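Local coordinates for protein phiAB6 tailspike (Unidentified phage, PDB 5JS4) that probably binds and fragments the exopolysaccharide of Acinetobacter baumannii, as the trimeric, beta-helical tailspike of a bacteriophage, at residues A[191-194]-A[198-201]; A[222-227]-A[234-239]; A[476-481]-A[515-520]; A[505-510]-A[526-531]; A[628-633]-A[638-643]. All blocks are in the same frame, centred on the assembly; numbering follows the deposited sequence.

Interaction 1 of 5, residues A[191-194]-A[198-201]; sequences RIML and DIVR
Two extended arginine chains leave neighbouring strands by different first torsions: Arg191 sets CG beside its backbone N (chi1 -58°), whereas Arg201 swings CG round to the far side of its own N (chi1 166°). These turns bring the two guanidinium groups close together at a slant, their planes 24° apart, with Arg191 NH2 3.5 Å from Arg201 NH1. The pair is matched by acceptors of the second subunit: Asp198 there forms a salt bridge with Arg201 NH1, and Gly197 O there takes a hydrogen bond from Arg191 NH2. Behind the charged ends, Arg191 CB rests on Ile199 CG2 at 3.9 Å, the two side chains crossing at about a right angle. Met193, bent at chi2, lies side by side with Ile199 on this same face and brings CE to 3.9 Å from Ile199 CD1. On the opposite face Ile192 CG1 meets Val200 CG2; Leu194, just past the strand, comes across Val200 with CG 3.7 Å from Val200 CG1. The backbone is held by the reciprocal bonds of Ile192 and Val200, the shorter running from Val200 N to Ile192 O (2.8 Å). A third bond, from Leu194 N to Asp198 O (2.8 Å), lies next to the turn. Trp218 and Lys220, on strand 218-220, pack against Val200. Asp198 forms a salt bridge with Lys220 through OD2 and another with Arg201 of the third subunit through OD1. The arrangement is a short antiparallel beta hairpin in an N-terminal three-stranded sheet, whose face of Arg191, Met193, Ile199 and Arg201 meets both other subunits of the trimer.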
# COMPACT_ATOMS: atom_id res chain seq x y z
N ARG A 191 60.71 -36.98 -16.37
CA ARG A 191 60.54 -36.12 -15.20
C ARG A 191 61.85 -35.92 -14.46
O ARG A 191 62.62 -36.86 -14.25
CB ARG A 191 59.47 -36.69 -14.27
CG ARG A 191 58.14 -36.85 -14.97
CD ARG A 191 56.97 -37.01 -14.03
NE ARG A 191 55.75 -37.23 -14.81
CZ ARG A 191 54.51 -37.08 -14.36
NH1 ARG A 191 54.27 -36.69 -13.11
NH2 ARG A 191 53.49 -37.32 -15.18
N ILE A 192 62.11 -34.66 -14.12
CA ILE A 192 63.23 -34.28 -13.26
C ILE A 192 62.74 -33.20 -12.30
O ILE A 192 61.60 -32.74 -12.39
CB ILE A 192 64.45 -33.76 -14.05
CG1 ILE A 192 64.07 -32.58 -14.95
CG2 ILE A 192 65.06 -34.89 -14.87
CD1 ILE A 192 65.26 -31.83 -15.51
N MET A 193 63.62 -32.80 -11.38
CA MET A 193 63.30 -31.74 -10.43
C MET A 193 63.99 -30.44 -10.81
O MET A 193 65.16 -30.44 -11.19
CB MET A 193 63.77 -32.13 -9.02
CG MET A 193 62.90 -33.16 -8.32
SD MET A 193 63.05 -34.81 -9.01
CE MET A 193 62.22 -35.76 -7.75
N LEU A 194 63.25 -29.35 -10.71
CA LEU A 194 63.83 -28.01 -10.69
C LEU A 194 64.72 -27.90 -9.46
O LEU A 194 64.59 -28.68 -8.52
CB LEU A 194 62.73 -26.95 -10.63
CG LEU A 194 61.80 -26.86 -11.84
CD1 LEU A 194 60.60 -25.97 -11.53
CD2 LEU A 194 62.56 -26.34 -13.05
N ASP A 198 60.65 -28.86 -7.19
CA ASP A 198 59.39 -29.12 -7.88
C ASP A 198 59.66 -29.94 -9.14
O ASP A 198 60.62 -29.69 -9.86
CB ASP A 198 58.70 -27.81 -8.26
CG ASP A 198 58.29 -26.98 -7.05
OD1 ASP A 198 58.42 -27.46 -5.90
OD2 ASP A 198 57.84 -25.83 -7.25
N ILE A 199 58.80 -30.93 -9.40
CA ILE A 199 58.99 -31.80 -10.56
C ILE A 199 58.45 -31.16 -11.84
O ILE A 199 57.36 -30.57 -11.85
CB ILE A 199 58.34 -33.19 -10.35
CG1 ILE A 199 59.13 -33.96 -9.29
CG2 ILE A 199 58.30 -33.98 -11.65
CD1 ILE A 199 58.54 -35.31 -8.93
N VAL A 200 59.22 -31.29 -12.91
CA VAL A 200 58.78 -30.88 -14.24
C VAL A 200 58.81 -32.08 -15.18
O VAL A 200 59.60 -33.01 -15.00
CB VAL A 200 59.62 -29.72 -14.82
CG1 VAL A 200 59.33 -28.43 -14.08
CG2 VAL A 200 61.11 -30.03 -14.80
N ARG A 201 57.92 -32.04 -16.16
CA ARG A 201 57.73 -33.11 -17.13
C ARG A 201 58.00 -32.54 -18.51
O ARG A 201 57.48 -31.49 -18.86
CB ARG A 201 56.29 -33.60 -17.02
CG ARG A 201 55.78 -34.48 -18.15
CD ARG A 201 54.32 -34.78 -17.90
NE ARG A 201 53.69 -35.52 -18.98
CZ ARG A 201 52.47 -36.06 -18.92
NH1 ARG A 201 51.73 -35.94 -17.82
NH2 ARG A 201 51.99 -36.72 -19.96

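Interaction 2 of 5, residues A[222-227]-A[234-239]; sequences SSVSQI and ITQSVI
Val224 lies obliquely across Gln236, wedged against the start of helix 236-239. Its CB sits 3.8 Å from Gln236 CB, its CG1 reaches towards Gln236 CG, and its other methyl, CG2, leans on the neighbouring residue, 3.7 Å from Ser237 CA. Gln236 has CG anti to the backbone N (chi1 -174°) and then bends at chi2, so that its aliphatic part covers Val224 while the amide turns away to Asn240 of its own chain and Asn240 of the second subunit. Just before the helix, Thr235 brings CG2 to 3.4 Å from Ser225 O, and its OG1 caps the helix through a weak bond from Val238 N. The backbone joins are of two kinds. Gln236 N gives a 2.8 Å bond to Ile227 O, tilted from the carbonyl plane, whereas Ser237 N comes from well above the plane of the Val224 carbonyl and bonds its O at 3.2 Å. Gln236 and Ile227 also meet their own counterparts in the third subunit, consistent with a place near the threefold axis. The motif is a threonine N-capped helical turn received by a preceding loop, packed between subunits ahead of the beta-helix in the chain.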
# COMPACT_ATOMS: atom_id res chain seq x y z
N SER A 222 52.86 -30.31 -10.48
CA SER A 222 52.04 -29.93 -9.33
C SER A 222 51.10 -28.75 -9.62
O SER A 222 50.43 -28.25 -8.72
CB SER A 222 52.93 -29.61 -8.12
OG SER A 222 53.65 -28.41 -8.32
N SER A 223 51.06 -28.30 -10.88
CA SER A 223 50.16 -27.22 -11.26
C SER A 223 48.77 -27.78 -11.57
O SER A 223 48.64 -28.88 -12.11
CB SER A 223 50.71 -26.48 -12.48
OG SER A 223 51.89 -25.78 -12.13
N VAL A 224 47.74 -27.00 -11.25
CA VAL A 224 46.35 -27.45 -11.46
C VAL A 224 45.96 -27.58 -12.93
O VAL A 224 44.95 -28.20 -13.26
CB VAL A 224 45.33 -26.57 -10.71
CG1 VAL A 224 45.57 -26.62 -9.21
CG2 VAL A 224 45.33 -25.13 -11.23
N SER A 225 46.77 -27.01 -13.82
CA SER A 225 46.63 -27.25 -15.26
C SER A 225 47.05 -28.67 -15.65
O SER A 225 46.77 -29.11 -16.77
CB SER A 225 47.45 -26.22 -16.04
OG SER A 225 48.81 -26.27 -15.66
N GLN A 226 47.72 -29.37 -14.74
CA GLN A 226 48.16 -30.76 -14.96
C GLN A 226 47.42 -31.75 -14.05
O GLN A 226 47.80 -32.92 -13.98
CB GLN A 226 49.67 -30.86 -14.72
CG GLN A 226 50.50 -30.06 -15.71
CD GLN A 226 50.40 -30.60 -17.13
OE1 GLN A 226 50.46 -31.81 -17.34
NE2 GLN A 226 50.26 -29.71 -18.10
N ILE A 227 46.38 -31.28 -13.38
CA ILE A 227 45.55 -32.11 -12.50
C ILE A 227 44.16 -32.16 -13.11
O ILE A 227 43.64 -31.14 -13.55
CB ILE A 227 45.46 -31.50 -11.08
CG1 ILE A 227 46.86 -31.39 -10.44
CG2 ILE A 227 44.52 -32.30 -10.20
CD1 ILE A 227 47.50 -32.71 -10.07
N ILE A 234 38.19 -32.55 -17.34
CA ILE A 234 38.70 -31.19 -17.43
C ILE A 234 39.73 -30.99 -16.34
O ILE A 234 39.76 -31.74 -15.36
CB ILE A 234 37.58 -30.13 -17.28
CG1 ILE A 234 37.00 -30.17 -15.85
CG2 ILE A 234 36.51 -30.33 -18.34
CD1 ILE A 234 35.88 -29.19 -15.61
N THR A 235 40.57 -29.97 -16.51
CA THR A 235 41.59 -29.67 -15.51
C THR A 235 40.99 -28.98 -14.29
O THR A 235 39.95 -28.33 -14.38
CB THR A 235 42.69 -28.75 -16.07
OG1 THR A 235 42.11 -27.51 -16.47
CG2 THR A 235 43.39 -29.41 -17.25
N GLN A 236 41.67 -29.12 -13.16
CA GLN A 236 41.31 -28.37 -11.96
C GLN A 236 41.38 -26.86 -12.22
O GLN A 236 40.63 -26.09 -11.61
CB GLN A 236 42.22 -28.77 -10.80
CG GLN A 236 41.83 -28.15 -9.46
CD GLN A 236 40.47 -28.62 -8.98
OE1 GLN A 236 40.16 -29.80 -9.07
NE2 GLN A 236 39.66 -27.69 -8.48
N SER A 237 42.28 -26.44 -13.11
CA SER A 237 42.37 -25.04 -13.51
C SER A 237 41.02 -24.49 -13.97
O SER A 237 40.63 -23.39 -13.58
CB SER A 237 43.41 -24.86 -14.62
OG SER A 237 43.57 -23.49 -14.93
N VAL A 238 40.30 -25.26 -14.79
CA VAL A 238 38.98 -24.86 -15.27
C VAL A 238 37.98 -24.79 -14.12
O VAL A 238 37.22 -23.82 -14.01
CB VAL A 238 38.46 -25.81 -16.37
CG1 VAL A 238 37.02 -25.49 -16.74
CG2 VAL A 238 39.35 -25.71 -17.61
N ILE A 239 37.98 -25.80 -13.26
CA ILE A 239 37.08 -25.83 -12.12
C ILE A 239 37.32 -24.63 -11.19
O ILE A 239 36.38 -24.08 -10.62
CB ILE A 239 37.19 -27.17 -11.36
CG1 ILE A 239 36.62 -28.30 -12.23
CG2 ILE A 239 36.45 -27.12 -10.02
CD1 ILE A 239 36.86 -29.70 -11.69

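Interaction 3 of 5, residues A[476-481]-A[515-520]; sequences DWLEVT and NNYGGV
The backbones of Val480 and Tyr517 stay apart, their CA atoms 8.1 Å from each other, and the tyrosine side chain spans the gap to strand 478-480. Its CG stands beside the backbone N, opposite the carbonyl carbon (chi1 -80°), which sends the ring out towards that strand. At the far end Tyr517 OH accepts a hydrogen bond from Val480 N, 2.9 Å long and almost perfectly straight at 178°. Leu478 O lies at the edge of the same ring, near its plane and 3.3 Å from Tyr517 CE2. The phenol end is thus set against the carbonyl of Leu478 and the N-H of Val480, groups of two consecutive peptides. Strand 478-480 is the last in the eight-stranded parallel sheet that forms one side of the beta-helix, so the hydroxyl takes up an N-H at the edge of that sheet, beyond its pairing with strand 451-453. Apolar groups also touch the ring, both from the same side. Val480 and Tyr517 run antiparallel past one another, with Val480 CG2 3.9 Å from Tyr517 CE2, while Leu478 CG approaches that same ring carbon more loosely at 4.3 Å. Cys486, on strand 486-487, touches both Val480 and Tyr517 and so joins the next part of the coil to this packing. Leu478 has a second task inside its own segment: its CB stands 3.5 Å above the centre of the Trp477 ring. Glu479, whose CB points to the other side of the strand, binds His426 and Lys475 there through OE2.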
# COMPACT_ATOMS: atom_id res chain seq x y z
N ASP A 476 11.12 15.52 13.24
CA ASP A 476 10.13 14.97 12.32
C ASP A 476 10.70 13.72 11.65
O ASP A 476 11.88 13.69 11.30
CB ASP A 476 9.74 15.98 11.24
CG ASP A 476 8.81 17.07 11.74
OD1 ASP A 476 7.91 16.77 12.56
OD2 ASP A 476 8.95 18.22 11.29
N TRP A 477 9.87 12.70 11.46
CA TRP A 477 10.31 11.49 10.77
C TRP A 477 10.67 11.78 9.31
O TRP A 477 11.56 11.15 8.74
CB TRP A 477 9.23 10.39 10.86
CG TRP A 477 8.02 10.65 10.02
CD1 TRP A 477 6.92 11.36 10.38
CD2 TRP A 477 7.80 10.21 8.68
NE1 TRP A 477 6.02 11.39 9.34
CE2 TRP A 477 6.54 10.69 8.28
CE3 TRP A 477 8.56 9.45 7.78
CZ2 TRP A 477 6.01 10.44 7.02
CZ3 TRP A 477 8.02 9.20 6.52
CH2 TRP A 477 6.76 9.69 6.15
N LEU A 478 9.96 12.74 8.72
CA LEU A 478 10.22 13.23 7.37
C LEU A 478 10.36 14.74 7.44
O LEU A 478 9.47 15.44 7.93
CB LEU A 478 9.07 12.85 6.42
CG LEU A 478 9.17 13.34 4.97
CD1 LEU A 478 10.34 12.70 4.24
CD2 LEU A 478 7.87 13.06 4.24
N GLU A 479 11.49 15.22 6.94
CA GLU A 479 11.89 16.61 7.04
C GLU A 479 12.13 17.14 5.62
O GLU A 479 13.11 16.76 4.98
CB GLU A 479 13.17 16.67 7.88
CG GLU A 479 13.82 18.02 8.08
CD GLU A 479 15.05 17.94 8.98
OE1 GLU A 479 15.76 18.95 9.11
OE2 GLU A 479 15.32 16.86 9.56
N VAL A 480 11.22 17.97 5.13
CA VAL A 480 11.33 18.54 3.79
C VAL A 480 11.54 20.04 3.94
O VAL A 480 10.70 20.74 4.50
CB VAL A 480 10.07 18.25 2.94
CG1 VAL A 480 10.29 18.70 1.49
CG2 VAL A 480 9.73 16.77 2.98
N THR A 481 12.67 20.53 3.43
CA THR A 481 13.12 21.89 3.75
C THR A 481 12.60 22.98 2.80
O THR A 481 12.49 24.14 3.20
CB THR A 481 14.66 21.98 3.79
OG1 THR A 481 15.20 21.75 2.49
CG2 THR A 481 15.24 20.96 4.77
N ASN A 515 2.67 25.64 2.86
CA ASN A 515 3.71 24.75 3.39
C ASN A 515 3.19 23.51 4.13
O ASN A 515 3.85 23.01 5.03
CB ASN A 515 4.70 25.52 4.29
CG ASN A 515 5.64 26.41 3.50
OD1 ASN A 515 6.02 26.09 2.38
ND2 ASN A 515 6.05 27.53 4.11
N ASN A 516 2.02 23.02 3.75
CA ASN A 516 1.60 21.70 4.20
C ASN A 516 2.47 20.65 3.54
O ASN A 516 2.98 20.86 2.44
CB ASN A 516 0.15 21.41 3.84
CG ASN A 516 -0.82 22.37 4.50
OD1 ASN A 516 -0.90 22.44 5.73
ND2 ASN A 516 -1.56 23.10 3.69
N TYR A 517 2.65 19.52 4.22
CA TYR A 517 3.23 18.35 3.58
C TYR A 517 2.10 17.73 2.74
O TYR A 517 1.24 17.02 3.26
CB TYR A 517 3.78 17.36 4.61
CG TYR A 517 5.15 17.72 5.16
CD1 TYR A 517 5.52 19.05 5.37
CD2 TYR A 517 6.06 16.72 5.48
CE1 TYR A 517 6.77 19.36 5.88
CE2 TYR A 517 7.31 17.03 5.99
CZ TYR A 517 7.66 18.36 6.19
OH TYR A 517 8.89 18.68 6.70
N GLY A 518 2.11 18.06 1.46
CA GLY A 518 1.01 17.73 0.57
C GLY A 518 0.92 16.26 0.23
O GLY A 518 1.93 15.62 -0.10
N GLY A 519 -0.29 15.72 0.30
CA GLY A 519 -0.55 14.36 -0.09
C GLY A 519 -1.80 13.78 0.53
O GLY A 519 -2.54 14.46 1.26
N VAL A 520 -2.04 12.51 0.22
CA VAL A 520 -3.09 11.74 0.85
C VAL A 520 -2.46 11.00 2.02
O VAL A 520 -1.33 10.53 1.93
CB VAL A 520 -3.76 10.76 -0.16
CG1 VAL A 520 -2.77 9.71 -0.67
CG2 VAL A 520 -4.97 10.09 0.46

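Interaction 4 of 5, residues A[505-510]-A[526-531]; sequences TSPTLD and GISIVN
Pro507 lays its ring against Gly526 and Ser528, and the contact can be followed along the ring. At the root, Pro507 CA lies 3.2 Å from Ser528 OG. The next atom, Pro507 CB, has two oxygen neighbours: Ser528 OG at 3.5 Å and Gly526 O at 3.6 Å. Further round the ring, Pro507 CG lies 3.2 Å from Gly526 O. Having no side chain, Gly526 lets the ring settle directly on its main chain. Ser528 OG stands between its own backbone N and carbonyl carbon (chi1 73°), a setting that turns the oxygen towards the proline. Pro507 is the second residue of a type I beta turn from Ser506 to Leu509, closed by a bond from Leu509 N to Ser506 O (3.2 Å). The turn folds over strand 526-530, which runs antiparallel between strands 519-523 and 537-541, where the stacked parallel coils have given way to antiparallel pairing. Lys537, on the last of these, binds the turn's carbonyls Ser506 O and Leu509 O. Ile527 points away from the turn and packs on Ile527 of both other subunits. Farther along, Asn531 ND2 holds a malonate that probably came from the crystallisation liquor.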
# COMPACT_ATOMS: atom_id res chain seq x y z
N THR A 505 2.61 14.80 8.75
CA THR A 505 1.83 14.07 7.75
C THR A 505 0.59 13.33 8.30
O THR A 505 -0.10 12.65 7.53
CB THR A 505 2.71 13.03 7.01
OG1 THR A 505 3.16 12.04 7.94
CG2 THR A 505 3.90 13.71 6.37
N SER A 506 0.31 13.46 9.59
CA SER A 506 -0.83 12.76 10.19
C SER A 506 -2.15 13.23 9.58
O SER A 506 -2.32 14.42 9.30
CB SER A 506 -0.90 13.00 11.70
OG SER A 506 -2.05 12.38 12.26
N PRO A 507 -3.10 12.29 9.39
CA PRO A 507 -4.41 12.71 8.87
C PRO A 507 -5.11 13.73 9.77
O PRO A 507 -5.86 14.57 9.27
CB PRO A 507 -5.22 11.40 8.82
CG PRO A 507 -4.23 10.30 8.93
CD PRO A 507 -3.01 10.84 9.61
N THR A 508 -4.86 13.67 11.08
CA THR A 508 -5.55 14.54 12.03
C THR A 508 -4.86 15.89 12.24
O THR A 508 -5.37 16.75 12.95
CB THR A 508 -5.71 13.84 13.39
OG1 THR A 508 -4.42 13.47 13.89
CG2 THR A 508 -6.57 12.59 13.23
N LEU A 509 -3.70 16.09 11.60
CA LEU A 509 -2.98 17.36 11.70
C LEU A 509 -3.77 18.47 11.03
O LEU A 509 -4.26 18.31 9.91
CB LEU A 509 -1.60 17.23 11.06
CG LEU A 509 -0.66 18.43 11.24
CD1 LEU A 509 -0.22 18.55 12.69
CD2 LEU A 509 0.54 18.28 10.32
N ASP A 510 -3.88 19.61 11.70
CA ASP A 510 -4.57 20.76 11.11
C ASP A 510 -3.77 21.28 9.93
O ASP A 510 -2.54 21.21 9.91
CB ASP A 510 -4.76 21.86 12.16
CG ASP A 510 -5.77 22.91 11.73
OD1 ASP A 510 -6.52 22.70 10.75
OD2 ASP A 510 -5.82 23.96 12.40
N GLY A 526 -6.96 8.07 10.47
CA GLY A 526 -7.85 8.83 9.60
C GLY A 526 -7.49 8.71 8.14
O GLY A 526 -6.41 8.22 7.78
N ILE A 527 -8.41 9.17 7.30
CA ILE A 527 -8.21 9.22 5.86
C ILE A 527 -8.31 10.69 5.49
O ILE A 527 -9.36 11.30 5.66
CB ILE A 527 -9.31 8.44 5.13
CG1 ILE A 527 -9.30 6.96 5.56
CG2 ILE A 527 -9.15 8.57 3.62
CD1 ILE A 527 -10.66 6.30 5.46
N SER A 528 -7.22 11.27 4.99
CA SER A 528 -7.21 12.70 4.69
C SER A 528 -6.49 13.02 3.41
O SER A 528 -5.74 12.20 2.87
CB SER A 528 -6.54 13.47 5.83
OG SER A 528 -5.14 13.27 5.83
N ILE A 529 -6.70 14.23 2.93
CA ILE A 529 -6.05 14.71 1.73
C ILE A 529 -5.90 16.24 1.81
O ILE A 529 -6.82 16.94 2.22
CB ILE A 529 -6.80 14.24 0.46
CG1 ILE A 529 -6.00 14.56 -0.80
CG2 ILE A 529 -8.22 14.81 0.41
CD1 ILE A 529 -6.45 13.78 -2.01
N VAL A 530 -4.72 16.72 1.42
CA VAL A 530 -4.34 18.12 1.56
C VAL A 530 -3.34 18.46 0.46
O VAL A 530 -2.58 17.60 0.03
CB VAL A 530 -3.72 18.39 2.96
CG1 VAL A 530 -2.37 17.69 3.12
CG2 VAL A 530 -3.58 19.88 3.23
N ASN A 531 -3.35 19.71 0.00
CA ASN A 531 -2.32 20.22 -0.90
C ASN A 531 -1.35 21.11 -0.14
O ASN A 531 -1.69 21.66 0.91
CB ASN A 531 -2.95 20.99 -2.06
CG ASN A 531 -3.76 20.10 -2.99
OD1 ASN A 531 -4.95 20.30 -3.17
ND2 ASN A 531 -3.10 19.10 -3.57

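Interaction 5 of 5, residues A[628-633]-A[638-643]; sequences KIVKES and RVERVS
Backbone hydrogen bonds tie Lys628 to Glu640 and Val630 to Arg638, two hydrogen-bonded pairs of an antiparallel strand pairing; the shortest of the four runs from Arg638 N to Val630 O, 2.8 Å. Salt bridges come next. Arg638 bends at chi3 (-60°) and lays its guanidinium between two carboxylates, both met in its plane. NH1 bonds the anti lone pair of Glu632 OE1 at 2.8 Å, and NE bonds Glu640 OE1 at 2.7 Å; NH2 adds a weak bond to that same oxygen. Held at NH1 by one carboxylate and along NE and NH2 by the other, the guanidinium is probably restrained in rotation. Van der Waals contacts complete this side: Val630 CG2 lies over one face of the guanidinium, 3.7 Å from Arg638 NH2, and touches Glu640 CD at 3.6 Å. Lys628, extended beyond CG, runs beside Glu640 and crosses Val642 obliquely, its CG 3.7 Å from Val642 CG1. On the other face Ile629 and Val639 lie side by side. The strands form a hairpin with a classic bulge at Glu632 and Ser633. Strand 690-699 flanks strand 636-641, giving Glu632 a second partner in Lys695, and Leu612 of strand 602-615 covers Ile629 and Val639.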
# COMPACT_ATOMS: atom_id res chain seq x y z
N LYS A 628 -38.42 41.42 -5.85
CA LYS A 628 -38.48 42.48 -4.84
C LYS A 628 -39.94 42.86 -4.61
O LYS A 628 -40.81 42.50 -5.41
CB LYS A 628 -37.68 43.71 -5.28
CG LYS A 628 -38.22 44.42 -6.51
CD LYS A 628 -37.45 45.70 -6.77
CE LYS A 628 -37.97 46.41 -8.01
NZ LYS A 628 -37.24 47.69 -8.22
N ILE A 629 -40.20 43.59 -3.54
CA ILE A 629 -41.54 44.06 -3.24
C ILE A 629 -41.58 45.56 -3.41
O ILE A 629 -40.77 46.28 -2.82
CB ILE A 629 -42.00 43.70 -1.81
CG1 ILE A 629 -41.79 42.20 -1.56
CG2 ILE A 629 -43.46 44.10 -1.62
CD1 ILE A 629 -42.20 41.73 -0.18
N VAL A 630 -42.53 46.04 -4.21
CA VAL A 630 -42.72 47.47 -4.42
C VAL A 630 -44.17 47.85 -4.19
O VAL A 630 -45.08 47.05 -4.41
CB VAL A 630 -42.28 47.92 -5.83
CG1 VAL A 630 -40.81 47.64 -6.05
CG2 VAL A 630 -43.12 47.24 -6.91
N LYS A 631 -44.37 49.09 -3.76
CA LYS A 631 -45.71 49.63 -3.61
C LYS A 631 -46.22 50.07 -4.98
O LYS A 631 -45.57 50.85 -5.67
CB LYS A 631 -45.71 50.81 -2.65
CG LYS A 631 -47.08 51.42 -2.42
CD LYS A 631 -47.00 52.60 -1.46
CE LYS A 631 -48.32 53.33 -1.38
NZ LYS A 631 -48.23 54.52 -0.48
N GLU A 632 -47.39 49.55 -5.35
CA GLU A 632 -48.06 49.95 -6.60
C GLU A 632 -49.00 51.13 -6.36
O GLU A 632 -49.01 52.09 -7.13
CB GLU A 632 -48.84 48.76 -7.15
CG GLU A 632 -49.66 49.06 -8.39
CD GLU A 632 -50.22 47.81 -9.04
OE1 GLU A 632 -49.44 47.08 -9.68
OE2 GLU A 632 -51.43 47.55 -8.90
N SER A 633 -49.79 51.04 -5.30
CA SER A 633 -50.73 52.08 -4.92
C SER A 633 -51.12 51.83 -3.46
O SER A 633 -50.62 50.88 -2.86
CB SER A 633 -51.97 52.05 -5.82
OG SER A 633 -52.69 50.84 -5.68
N ARG A 638 -46.59 44.80 -5.18
CA ARG A 638 -46.19 43.77 -6.13
C ARG A 638 -44.95 43.06 -5.64
O ARG A 638 -43.93 43.71 -5.39
CB ARG A 638 -45.90 44.36 -7.52
CG ARG A 638 -47.08 45.01 -8.21
CD ARG A 638 -46.80 45.21 -9.69
NE ARG A 638 -45.63 46.06 -9.91
CZ ARG A 638 -45.65 47.39 -10.03
NH1 ARG A 638 -46.79 48.07 -9.95
NH2 ARG A 638 -44.51 48.05 -10.24
N VAL A 639 -45.04 41.74 -5.50
CA VAL A 639 -43.88 40.88 -5.36
C VAL A 639 -43.51 40.51 -6.79
O VAL A 639 -44.12 39.61 -7.39
CB VAL A 639 -44.19 39.63 -4.50
CG1 VAL A 639 -42.94 38.79 -4.31
CG2 VAL A 639 -44.77 40.04 -3.15
N GLU A 640 -42.55 41.24 -7.34
CA GLU A 640 -42.33 41.26 -8.79
C GLU A 640 -40.91 40.91 -9.19
O GLU A 640 -39.97 41.08 -8.41
CB GLU A 640 -42.67 42.65 -9.35
CG GLU A 640 -41.82 43.77 -8.78
CD GLU A 640 -42.00 45.08 -9.51
OE1 GLU A 640 -43.09 45.32 -10.08
OE2 GLU A 640 -41.05 45.89 -9.50
N ARG A 641 -40.77 40.48 -10.43
CA ARG A 641 -39.47 40.17 -11.01
C ARG A 641 -38.77 41.46 -11.43
O ARG A 641 -39.38 42.34 -12.04
CB ARG A 641 -39.62 39.28 -12.24
CG ARG A 641 -40.33 37.97 -11.93
CD ARG A 641 -40.25 36.99 -13.08
NE ARG A 641 -40.94 37.47 -14.28
CZ ARG A 641 -41.07 36.77 -15.41
NH1 ARG A 641 -40.53 35.56 -15.51
NH2 ARG A 641 -41.72 37.29 -16.44
N VAL A 642 -37.49 41.55 -11.11
CA VAL A 642 -36.67 42.66 -11.61
C VAL A 642 -36.17 42.34 -13.02
O VAL A 642 -36.24 41.20 -13.48
CB VAL A 642 -35.50 42.97 -10.67
CG1 VAL A 642 -36.00 43.23 -9.25
CG2 VAL A 642 -34.47 41.86 -10.67
N SER A 643 -35.66 43.37 -13.69
CA SER A 643 -35.16 43.23 -15.05
C SER A 643 -34.13 42.11 -15.13
O SER A 643 -33.19 42.06 -14.34
CB SER A 643 -34.55 44.54 -15.54
OG SER A 643 -34.09 44.41 -16.87

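From the N terminus, interaction 1 closes a tight hairpin turn, and interaction 2 then closes the short antiparallel excursion through strands 228-229 and 234-235, just ahead of helix 236-239; their centres lie about 17 Å apart. A long run of beta-helix follows before interaction 3 joins strand 478-480 to segment 515-520, which leads into strand 519-523. Interaction 4 crosses it, since 505-510 falls between 476-481 and 515-520 while 526-531 comes after both. The two touch with Gly519 N 3.0 Å from Val530 O, probably a hydrogen bond, tying the end of the parallel coils to the antiparallel strands beyond. Interaction 5 closes a separate C-terminal hairpin, its centre about 129 Å from that of interaction 1.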